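Local coordinates for endonuclease and methylase LlaGI (Lactococcus lactis, PDB 5FFJ), which is a nuclease-deleted Type ISP restriction-modification enzyme that binds DNA and combines a helicase-like ATPase with a methyltransferase, probably acting on adenine, at residues D817-E823 / Y873-F877; I1059-T1063 / L1200-H1204; L1102-V1108 / K1125-R1131. All coordinates share one frame; numbering follows the deposited sequence.

How the interactions relate
Interaction 1 comes first along the chain, in the methylase region, where it joins the short helix 818-821 and the residues after it to the start of helix 874-885. Interactions 2 and 3 both belong to the C-terminal specificity region, the segments of interaction 3 falling between those of interaction 2 in sequence. The centres of interactions 2 and 3 are about 26 Å apart; that of interaction 1 lies about 27 Å from interaction 3 and 37 Å from interaction 2. No two contacts touch. Interaction 2 reads base edges, whereas interaction 3 lies beside the backbone of chain B, consistent with recognition and methylation of one bound duplex by adjoining domains.

Interaction 1: residues D817-E823 / Y873-F877; sequences DTFESTE and YPRLF
At the start of helix 874-885, two backbone N-H groups are bound by the carboxylate of Glu823, in a methylase domain whose strand order matches the class I, Rossmann-like methyltransferase fold. The contact ties the segment following edge strand 813-815 to the helix that comes after strand 850-853. Although the CB of Glu823 points away from this helix, a bend at chi2 (-65°) swings the carboxylate back to them. Arg875 N donates to OE1 at 2.9 Å through the syn lone pair, and the bond is nearly straight (163°). Leu876 N meets OE2 at 2.8 Å nearly along the C-O bond direction, with a more bent N-H. The Arg875 side chain slides past that of Glu823 in the opposite direction, bringing Glu823 O over one face of its guanidinium group.

Beside this polar grip, Phe819 CB rests against Tyr873 CE2 at 3.3 Å, the two rings lying oblique with planes 32° apart. Leu876 CD2 approaches Phe819 CD1 at 3.4 Å, while Leu902 and Ser903 of helix 899-910 also touch Phe819. Asp817 and Tyr873 reach toward each other from opposite directions, bringing OD2 of Asp817 to 2.7 Å from OH of Tyr873. Two converging N-H groups at the positive end of a helix would favour the ionised form of the buried Glu823, whose charge in turn probably offsets the helix dipole.

Interaction 2: residues I1059-T1063 / L1200-H1204; sequences IGIVT and LSDMH. With nucleotides of chain C; nucleotides of chain B.
Gly1060 and Ile1061 press backbone to backbone against Ser1201, Asp1202 and Met1203 in the tight part of the contact. Gly1060, lacking a side chain, brings its CA to 3.7 Å from Met1203 CA. Ile1061 N donates to Ser1201 O at 3.1 Å, nearly straight (167°), and Met1203 N returns a 2.9 Å bond to a lone pair of Ile1061 O, making a single beta bridge between Ile1061 and Asp1202. Ile1061 CG2 meets Leu1200 CD2 at 3.9 Å, the side chains crossing at about a right angle.

Toward the DNA no further hydrogen bond joins the segments, and Val1062 CG2 packs obliquely on Met1203 CE at 3.5 Å. The methionine methyl lies by C7 and O4 of DT8 of chain B. His1204 NE2 donates in the ring plane to N7 of DG16 of chain C at 3.1 Å, while N7 of DG15 of chain C sits over one ring face. Asp1202 OD2, salt-bridged to Arg1147, accepts from His1204 N in an Asx turn. With ND1 bonded to Gly1207 O, acceptors meet both nitrogens; the imidazole probably carries a hydrogen on each, hence a positive charge, and NE2-H meets guanine N7 in the major groove.

Interaction 3: residues L1102-V1108 / K1125-R1131; sequences LNDKTVV and KQRAARR. With nucleotides of chain B.
Asp1104 leans across Gln1126 at a slant, its CG 3.5 Å from Gln1126 CG and the carboxylate and amide planes turned 54° apart. With CG anti to the carbonyl carbon (chi1 -41°), the carboxylate lies over Gln1126, and OD1 comes to 3.5 Å from Ala1129 CB. Replacement by alanine would probably open a gap over the Gln1126 CG and the Ala1129 methyl, leaving the glutamine stem freer to turn. OD2 lies 3.0 Å from OP2 of DC3 of chain B, both normally anionic, an approach to be read cautiously at this resolution.

These side chains join the loop after helix 1074-1096 to the C-terminal turns of helix 1122-1129 in the specificity domain, with no hydrogen bond crossing between the segments. Leu1102 CB lies 3.4 Å from Ala1129 O. Arg1131 folds back through a bend at chi2 (-43°), and Leu1102 CD1 sits over one face of its guanidinium group, 3.8 Å from NH2, the side chains crossing at about a right angle. Val1107 turns CG2 toward Ala1128 CB at 4.3 Å, and Leu1095 also touches the valine. Lys1125 crosses Val1108 obliquely, placing NZ 3.3 Å from Val1108 CG2 and in a salt bridge with Asp866 of the methylase region.

Interaction 1: residues D817-E823 / Y873-F877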
# COMPACT_ATOMS: atom_id res chain seq x y z
N ASP A 817 -1.15 20.90 -5.10
CA ASP A 817 0.18 20.35 -4.85
C ASP A 817 1.11 21.51 -4.54
O ASP A 817 1.55 22.21 -5.46
CB ASP A 817 0.68 19.56 -6.06
CG ASP A 817 2.08 19.02 -5.87
OD1 ASP A 817 2.54 18.91 -4.71
OD2 ASP A 817 2.74 18.69 -6.89
N THR A 818 1.40 21.73 -3.26
CA THR A 818 2.14 22.91 -2.83
C THR A 818 3.50 22.99 -3.51
O THR A 818 4.07 24.07 -3.65
CB THR A 818 2.37 22.94 -1.30
OG1 THR A 818 3.46 22.07 -0.95
CG2 THR A 818 1.12 22.52 -0.56
N PHE A 819 4.01 21.84 -3.94
CA PHE A 819 5.27 21.80 -4.65
C PHE A 819 5.12 22.40 -6.04
O PHE A 819 5.95 23.20 -6.47
CB PHE A 819 5.79 20.36 -4.75
CG PHE A 819 6.20 19.77 -3.43
CD1 PHE A 819 7.03 20.47 -2.57
CD2 PHE A 819 5.78 18.51 -3.06
CE1 PHE A 819 7.42 19.93 -1.36
CE2 PHE A 819 6.16 17.96 -1.85
CZ PHE A 819 6.99 18.67 -1.00
N GLU A 820 4.06 22.02 -6.74
CA GLU A 820 3.80 22.52 -8.09
C GLU A 820 3.37 23.99 -8.05
O GLU A 820 3.41 24.68 -9.07
CB GLU A 820 2.73 21.68 -8.78
CG GLU A 820 2.57 21.94 -10.28
CD GLU A 820 3.71 21.39 -11.11
OE1 GLU A 820 3.53 20.32 -11.72
OE2 GLU A 820 4.78 22.02 -11.15
N SER A 821 2.96 24.47 -6.88
CA SER A 821 2.52 25.85 -6.74
C SER A 821 3.63 26.83 -7.11
O SER A 821 3.43 27.72 -7.93
CB SER A 821 2.06 26.12 -5.31
OG SER A 821 0.92 25.34 -4.98
N THR A 822 4.80 26.65 -6.52
CA THR A 822 5.93 27.55 -6.73
C THR A 822 6.75 27.18 -7.97
O THR A 822 7.82 27.74 -8.20
CB THR A 822 6.88 27.57 -5.52
OG1 THR A 822 7.31 26.23 -5.23
CG2 THR A 822 6.17 28.14 -4.30
N GLU A 823 6.24 26.25 -8.77
CA GLU A 823 6.96 25.80 -9.96
C GLU A 823 6.75 26.75 -11.14
O GLU A 823 7.69 27.41 -11.59
CB GLU A 823 6.53 24.38 -10.35
CG GLU A 823 7.27 23.29 -9.60
CD GLU A 823 8.75 23.25 -9.92
OE1 GLU A 823 9.11 23.45 -11.10
OE2 GLU A 823 9.56 23.04 -8.98
N TYR A 873 9.69 18.14 -10.05
CA TYR A 873 9.45 19.55 -9.78
C TYR A 873 10.73 20.34 -10.03
O TYR A 873 11.47 20.65 -9.09
CB TYR A 873 8.98 19.75 -8.33
CG TYR A 873 7.78 18.91 -7.95
CD1 TYR A 873 6.76 18.66 -8.86
CD2 TYR A 873 7.66 18.37 -6.68
CE1 TYR A 873 5.66 17.89 -8.52
CE2 TYR A 873 6.56 17.61 -6.32
CZ TYR A 873 5.57 17.37 -7.25
OH TYR A 873 4.48 16.61 -6.89
N PRO A 874 11.01 20.67 -11.31
CA PRO A 874 12.33 21.17 -11.73
C PRO A 874 12.85 22.36 -10.93
O PRO A 874 14.04 22.42 -10.63
CB PRO A 874 12.09 21.57 -13.20
CG PRO A 874 10.94 20.73 -13.63
CD PRO A 874 10.06 20.61 -12.43
N ARG A 875 11.97 23.30 -10.59
CA ARG A 875 12.39 24.52 -9.91
C ARG A 875 12.73 24.24 -8.45
O ARG A 875 13.52 24.97 -7.84
CB ARG A 875 11.30 25.59 -10.01
CG ARG A 875 11.83 26.98 -10.36
CD ARG A 875 11.11 27.62 -11.55
NE ARG A 875 10.03 28.52 -11.13
CZ ARG A 875 9.61 29.57 -11.83
NH1 ARG A 875 10.16 29.87 -13.00
NH2 ARG A 875 8.62 30.32 -11.35
N LEU A 876 12.13 23.20 -7.88
CA LEU A 876 12.39 22.82 -6.50
C LEU A 876 13.62 21.92 -6.39
O LEU A 876 14.38 22.00 -5.43
CB LEU A 876 11.17 22.13 -5.88
CG LEU A 876 11.33 21.66 -4.43
CD1 LEU A 876 11.61 22.82 -3.49
CD2 LEU A 876 10.09 20.90 -3.99
N PHE A 877 13.80 21.04 -7.38
CA PHE A 877 14.99 20.20 -7.45
C PHE A 877 16.24 21.07 -7.50
O PHE A 877 17.24 20.78 -6.84
CB PHE A 877 14.95 19.30 -8.68
CG PHE A 877 14.04 18.10 -8.55
CD1 PHE A 877 13.24 17.92 -7.44
CD2 PHE A 877 13.98 17.16 -9.57
CE1 PHE A 877 12.40 16.82 -7.33
CE2 PHE A 877 13.15 16.06 -9.47
CZ PHE A 877 12.36 15.89 -8.35

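Interaction 2: residues I1059-T1063 / L1200-H1204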
# COMPACT_ATOMS: atom_id res chain seq x y z
N ILE A 1059 32.82 -2.85 -4.26
CA ILE A 1059 31.64 -2.98 -3.42
C ILE A 1059 30.74 -4.06 -4.01
O ILE A 1059 30.73 -4.29 -5.22
CB ILE A 1059 30.91 -1.63 -3.29
CG1 ILE A 1059 30.23 -1.22 -4.59
CG2 ILE A 1059 31.90 -0.54 -2.91
CD1 ILE A 1059 29.42 0.05 -4.44
N GLY A 1060 30.00 -4.75 -3.14
CA GLY A 1060 29.31 -5.97 -3.51
C GLY A 1060 28.36 -5.84 -4.68
O GLY A 1060 27.81 -4.76 -4.92
N ILE A 1061 28.15 -6.94 -5.39
CA ILE A 1061 27.35 -6.93 -6.60
C ILE A 1061 25.88 -6.66 -6.27
O ILE A 1061 25.40 -7.01 -5.19
CB ILE A 1061 27.50 -8.27 -7.37
CG1 ILE A 1061 27.38 -8.03 -8.88
CG2 ILE A 1061 26.48 -9.30 -6.91
CD1 ILE A 1061 27.77 -9.23 -9.71
N VAL A 1062 25.18 -6.02 -7.21
CA VAL A 1062 23.74 -5.78 -7.09
C VAL A 1062 23.07 -6.10 -8.42
O VAL A 1062 23.16 -5.33 -9.37
CB VAL A 1062 23.42 -4.32 -6.69
CG1 VAL A 1062 22.05 -4.23 -6.02
CG2 VAL A 1062 24.50 -3.75 -5.78
N THR A 1063 22.39 -7.25 -8.48
CA THR A 1063 21.81 -7.73 -9.73
C THR A 1063 20.46 -7.09 -10.03
O THR A 1063 20.00 -7.10 -11.18
CB THR A 1063 21.61 -9.25 -9.72
OG1 THR A 1063 20.37 -9.56 -9.06
CG2 THR A 1063 22.76 -9.97 -9.01
N LEU A 1200 32.83 -14.54 -5.43
CA LEU A 1200 32.16 -13.27 -5.67
C LEU A 1200 31.13 -13.03 -4.57
O LEU A 1200 30.47 -13.97 -4.12
CB LEU A 1200 31.50 -13.30 -7.05
CG LEU A 1200 30.89 -12.01 -7.60
CD1 LEU A 1200 30.95 -12.05 -9.11
CD2 LEU A 1200 29.45 -11.83 -7.14
N SER A 1201 30.99 -11.78 -4.14
CA SER A 1201 30.14 -11.46 -2.99
C SER A 1201 29.03 -10.47 -3.33
O SER A 1201 29.26 -9.47 -4.01
CB SER A 1201 31.00 -10.89 -1.85
OG SER A 1201 31.88 -11.88 -1.35
N ASP A 1202 27.83 -10.78 -2.86
CA ASP A 1202 26.69 -9.88 -3.02
C ASP A 1202 26.94 -8.63 -2.20
O ASP A 1202 27.86 -8.58 -1.38
CB ASP A 1202 25.39 -10.55 -2.58
CG ASP A 1202 24.15 -9.82 -3.09
OD1 ASP A 1202 24.06 -9.58 -4.31
OD2 ASP A 1202 23.28 -9.47 -2.26
N MET A 1203 26.11 -7.62 -2.40
CA MET A 1203 26.21 -6.40 -1.62
C MET A 1203 25.72 -6.64 -0.20
O MET A 1203 26.12 -5.94 0.73
CB MET A 1203 25.40 -5.28 -2.28
CG MET A 1203 25.53 -3.91 -1.62
SD MET A 1203 24.15 -2.86 -2.04
CE MET A 1203 24.95 -1.62 -3.03
N HIS A 1204 24.86 -7.63 -0.04
CA HIS A 1204 24.21 -7.84 1.25
C HIS A 1204 24.82 -9.00 2.02
O HIS A 1204 24.18 -9.58 2.90
CB HIS A 1204 22.71 -8.06 1.03
CG HIS A 1204 22.03 -6.87 0.41
ND1 HIS A 1204 22.04 -5.62 1.00
CD2 HIS A 1204 21.34 -6.74 -0.74
CE1 HIS A 1204 21.38 -4.78 0.24
NE2 HIS A 1204 20.94 -5.43 -0.83
P DG C 15 16.20 -11.10 0.70
OP1 DG C 15 15.57 -12.29 0.08
OP2 DG C 15 17.38 -11.29 1.58
O5' DG C 15 16.62 -10.04 -0.43
C5' DG C 15 16.29 -10.27 -1.80
C4' DG C 15 15.64 -9.05 -2.41
O4' DG C 15 15.63 -7.97 -1.44
C3' DG C 15 16.35 -8.50 -3.65
O3' DG C 15 15.40 -8.02 -4.62
C2' DG C 15 17.21 -7.38 -3.06
C1' DG C 15 16.32 -6.85 -1.95
N9 DG C 15 17.05 -6.18 -0.86
C8 DG C 15 17.98 -6.73 -0.01
N7 DG C 15 18.44 -5.89 0.87
C5 DG C 15 17.77 -4.70 0.60
C6 DG C 15 17.86 -3.44 1.23
O6 DG C 15 18.57 -3.10 2.19
N1 DG C 15 17.01 -2.51 0.64
C2 DG C 15 16.18 -2.77 -0.42
N2 DG C 15 15.42 -1.75 -0.86
N3 DG C 15 16.08 -3.95 -1.02
C4 DG C 15 16.91 -4.87 -0.46
P DG C 16 15.84 -7.73 -6.14
OP1 DG C 16 15.05 -8.61 -7.02
OP2 DG C 16 17.32 -7.77 -6.20
O5' DG C 16 15.38 -6.21 -6.38
C5' DG C 16 15.57 -5.27 -5.34
C4' DG C 16 15.25 -3.85 -5.78
O4' DG C 16 15.71 -2.95 -4.75
C3' DG C 16 15.98 -3.35 -7.01
O3' DG C 16 15.43 -2.13 -7.46
C2' DG C 16 17.36 -3.14 -6.43
C1' DG C 16 16.97 -2.41 -5.14
N9 DG C 16 17.92 -2.56 -4.05
C8 DG C 16 18.72 -3.64 -3.76
N7 DG C 16 19.45 -3.46 -2.69
C5 DG C 16 19.12 -2.19 -2.25
C6 DG C 16 19.59 -1.44 -1.15
O6 DG C 16 20.43 -1.78 -0.30
N1 DG C 16 18.98 -0.19 -1.07
C2 DG C 16 18.04 0.28 -1.96
N2 DG C 16 17.56 1.51 -1.73
N3 DG C 16 17.59 -0.41 -2.99
C4 DG C 16 18.17 -1.62 -3.08
P DT B 8 27.67 6.63 0.29
OP1 DT B 8 28.17 7.94 0.78
OP2 DT B 8 28.39 5.39 0.66
O5' DT B 8 26.14 6.46 0.74
C5' DT B 8 25.13 7.31 0.18
C4' DT B 8 23.74 6.83 0.58
O4' DT B 8 23.19 5.99 -0.49
C3' DT B 8 23.68 5.96 1.83
O3' DT B 8 22.44 6.13 2.51
C2' DT B 8 23.83 4.57 1.23
C1' DT B 8 22.92 4.70 0.03
N1 DT B 8 23.13 3.66 -1.06
C2 DT B 8 22.09 3.39 -1.93
O2 DT B 8 21.00 3.93 -1.86
N3 DT B 8 22.37 2.45 -2.88
C4 DT B 8 23.55 1.77 -3.06
O4 DT B 8 23.69 0.94 -3.95
C5 DT B 8 24.60 2.09 -2.12
C7 DT B 8 25.94 1.41 -2.20
C6 DT B 8 24.34 3.01 -1.18

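Interaction 3: residues L1102-V1108 / K1125-R1131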
# COMPACT_ATOMS: atom_id res chain seq x y z
N LEU A 1102 11.57 5.55 -29.26
CA LEU A 1102 11.41 5.03 -27.90
C LEU A 1102 12.48 5.56 -26.95
O LEU A 1102 13.59 5.90 -27.37
CB LEU A 1102 11.44 3.49 -27.91
CG LEU A 1102 10.15 2.77 -28.31
CD1 LEU A 1102 10.38 1.27 -28.32
CD2 LEU A 1102 9.00 3.14 -27.37
N ASN A 1103 12.13 5.62 -25.67
CA ASN A 1103 13.00 6.19 -24.64
C ASN A 1103 12.97 5.30 -23.39
O ASN A 1103 12.07 4.49 -23.21
CB ASN A 1103 12.56 7.64 -24.36
CG ASN A 1103 13.01 8.16 -23.00
OD1 ASN A 1103 14.10 7.85 -22.52
ND2 ASN A 1103 12.16 8.99 -22.39
N ASP A 1104 14.00 5.45 -22.56
CA ASP A 1104 14.22 4.57 -21.40
C ASP A 1104 13.06 4.54 -20.41
O ASP A 1104 13.03 3.69 -19.52
CB ASP A 1104 15.49 5.00 -20.67
CG ASP A 1104 16.62 5.36 -21.63
OD1 ASP A 1104 16.73 4.71 -22.69
OD2 ASP A 1104 17.39 6.30 -21.32
N LYS A 1105 12.11 5.47 -20.55
CA LYS A 1105 10.96 5.53 -19.65
C LYS A 1105 9.63 5.40 -20.39
O LYS A 1105 8.69 4.79 -19.89
CB LYS A 1105 10.99 6.84 -18.86
CG LYS A 1105 10.90 8.09 -19.73
N THR A 1106 9.56 5.98 -21.58
CA THR A 1106 8.34 5.94 -22.38
C THR A 1106 8.02 4.52 -22.84
O THR A 1106 6.87 4.21 -23.17
CB THR A 1106 8.45 6.84 -23.62
OG1 THR A 1106 9.49 6.36 -24.48
CG2 THR A 1106 8.75 8.28 -23.21
N VAL A 1107 9.03 3.66 -22.85
CA VAL A 1107 8.88 2.28 -23.31
C VAL A 1107 7.91 1.48 -22.44
O VAL A 1107 7.36 0.47 -22.88
CB VAL A 1107 10.25 1.57 -23.34
CG1 VAL A 1107 10.82 1.45 -21.94
CG2 VAL A 1107 10.14 0.21 -24.01
N VAL A 1108 7.71 1.94 -21.21
CA VAL A 1108 6.83 1.28 -20.25
C VAL A 1108 5.44 0.98 -20.81
O VAL A 1108 4.86 -0.07 -20.54
CB VAL A 1108 6.66 2.13 -18.98
CG1 VAL A 1108 5.53 1.59 -18.10
CG2 VAL A 1108 7.97 2.17 -18.20
N LYS A 1125 15.47 -1.39 -19.17
CA LYS A 1125 14.53 -0.57 -19.93
C LYS A 1125 15.26 0.21 -21.01
O LYS A 1125 14.77 0.34 -22.13
CB LYS A 1125 13.77 0.40 -19.02
CG LYS A 1125 12.81 -0.26 -18.04
CD LYS A 1125 11.99 0.79 -17.31
CE LYS A 1125 11.30 0.20 -16.09
NZ LYS A 1125 9.93 0.75 -15.90
N GLN A 1126 16.44 0.72 -20.67
CA GLN A 1126 17.25 1.49 -21.61
C GLN A 1126 17.57 0.67 -22.85
O GLN A 1126 17.57 1.18 -23.97
CB GLN A 1126 18.55 1.96 -20.95
CG GLN A 1126 18.35 2.94 -19.81
CD GLN A 1126 19.62 3.18 -19.02
OE1 GLN A 1126 20.64 2.54 -19.25
NE2 GLN A 1126 19.55 4.10 -18.06
N ARG A 1127 17.85 -0.62 -22.63
CA ARG A 1127 18.20 -1.52 -23.72
C ARG A 1127 16.95 -1.99 -24.47
O ARG A 1127 17.05 -2.56 -25.56
CB ARG A 1127 18.96 -2.73 -23.18
CG ARG A 1127 20.17 -2.37 -22.33
CD ARG A 1127 20.75 -3.60 -21.66
NE ARG A 1127 21.39 -3.28 -20.38
CZ ARG A 1127 22.67 -2.99 -20.23
NH1 ARG A 1127 23.50 -2.96 -21.27
NH2 ARG A 1127 23.15 -2.72 -19.02
N ALA A 1128 15.79 -1.75 -23.88
CA ALA A 1128 14.52 -2.03 -24.55
C ALA A 1128 14.05 -0.80 -25.32
O ALA A 1128 13.26 -0.91 -26.25
CB ALA A 1128 13.47 -2.45 -23.54
N ALA A 1129 14.53 0.38 -24.92
CA ALA A 1129 14.26 1.60 -25.67
C ALA A 1129 14.95 1.50 -27.02
O ALA A 1129 14.38 1.85 -28.05
CB ALA A 1129 14.73 2.82 -24.90
N ARG A 1130 16.20 1.04 -26.99
CA ARG A 1130 16.86 0.57 -28.19
C ARG A 1130 16.35 -0.84 -28.46
O ARG A 1130 15.62 -1.39 -27.65
CB ARG A 1130 18.39 0.59 -28.01
CG ARG A 1130 18.96 1.97 -27.64
CD ARG A 1130 20.42 1.87 -27.22
NE ARG A 1130 20.57 1.15 -25.95
CZ ARG A 1130 21.74 0.93 -25.35
NH1 ARG A 1130 22.87 1.38 -25.88
NH2 ARG A 1130 21.77 0.27 -24.20
N ARG A 1131 16.69 -1.41 -29.61
CA ARG A 1131 16.34 -2.81 -29.89
C ARG A 1131 17.55 -3.69 -29.60
O ARG A 1131 18.37 -3.96 -30.48
CB ARG A 1131 15.88 -2.98 -31.34
CG ARG A 1131 14.80 -1.99 -31.79
CD ARG A 1131 13.72 -1.78 -30.73
NE ARG A 1131 12.63 -0.95 -31.24
CZ ARG A 1131 12.71 0.36 -31.44
NH1 ARG A 1131 13.84 1.01 -31.19
NH2 ARG A 1131 11.66 1.03 -31.91
P DC B 3 21.04 5.49 -23.20
OP1 DC B 3 20.44 4.31 -23.86
OP2 DC B 3 20.35 6.08 -22.02
O5' DC B 3 22.54 5.14 -22.79
C5' DC B 3 23.48 4.82 -23.81
C4' DC B 3 24.83 4.46 -23.22
O4' DC B 3 25.46 5.66 -22.68
C3' DC B 3 24.76 3.45 -22.07
O3' DC B 3 25.81 2.49 -22.17
C2' DC B 3 24.88 4.33 -20.83
C1' DC B 3 25.78 5.47 -21.31
N1 DC B 3 25.57 6.78 -20.57
C2 DC B 3 26.63 7.37 -19.86
O2 DC B 3 27.74 6.82 -19.84
N3 DC B 3 26.41 8.54 -19.20
C4 DC B 3 25.20 9.11 -19.24
N4 DC B 3 25.03 10.27 -18.58
C5 DC B 3 24.12 8.53 -19.96
C6 DC B 3 24.35 7.37 -20.60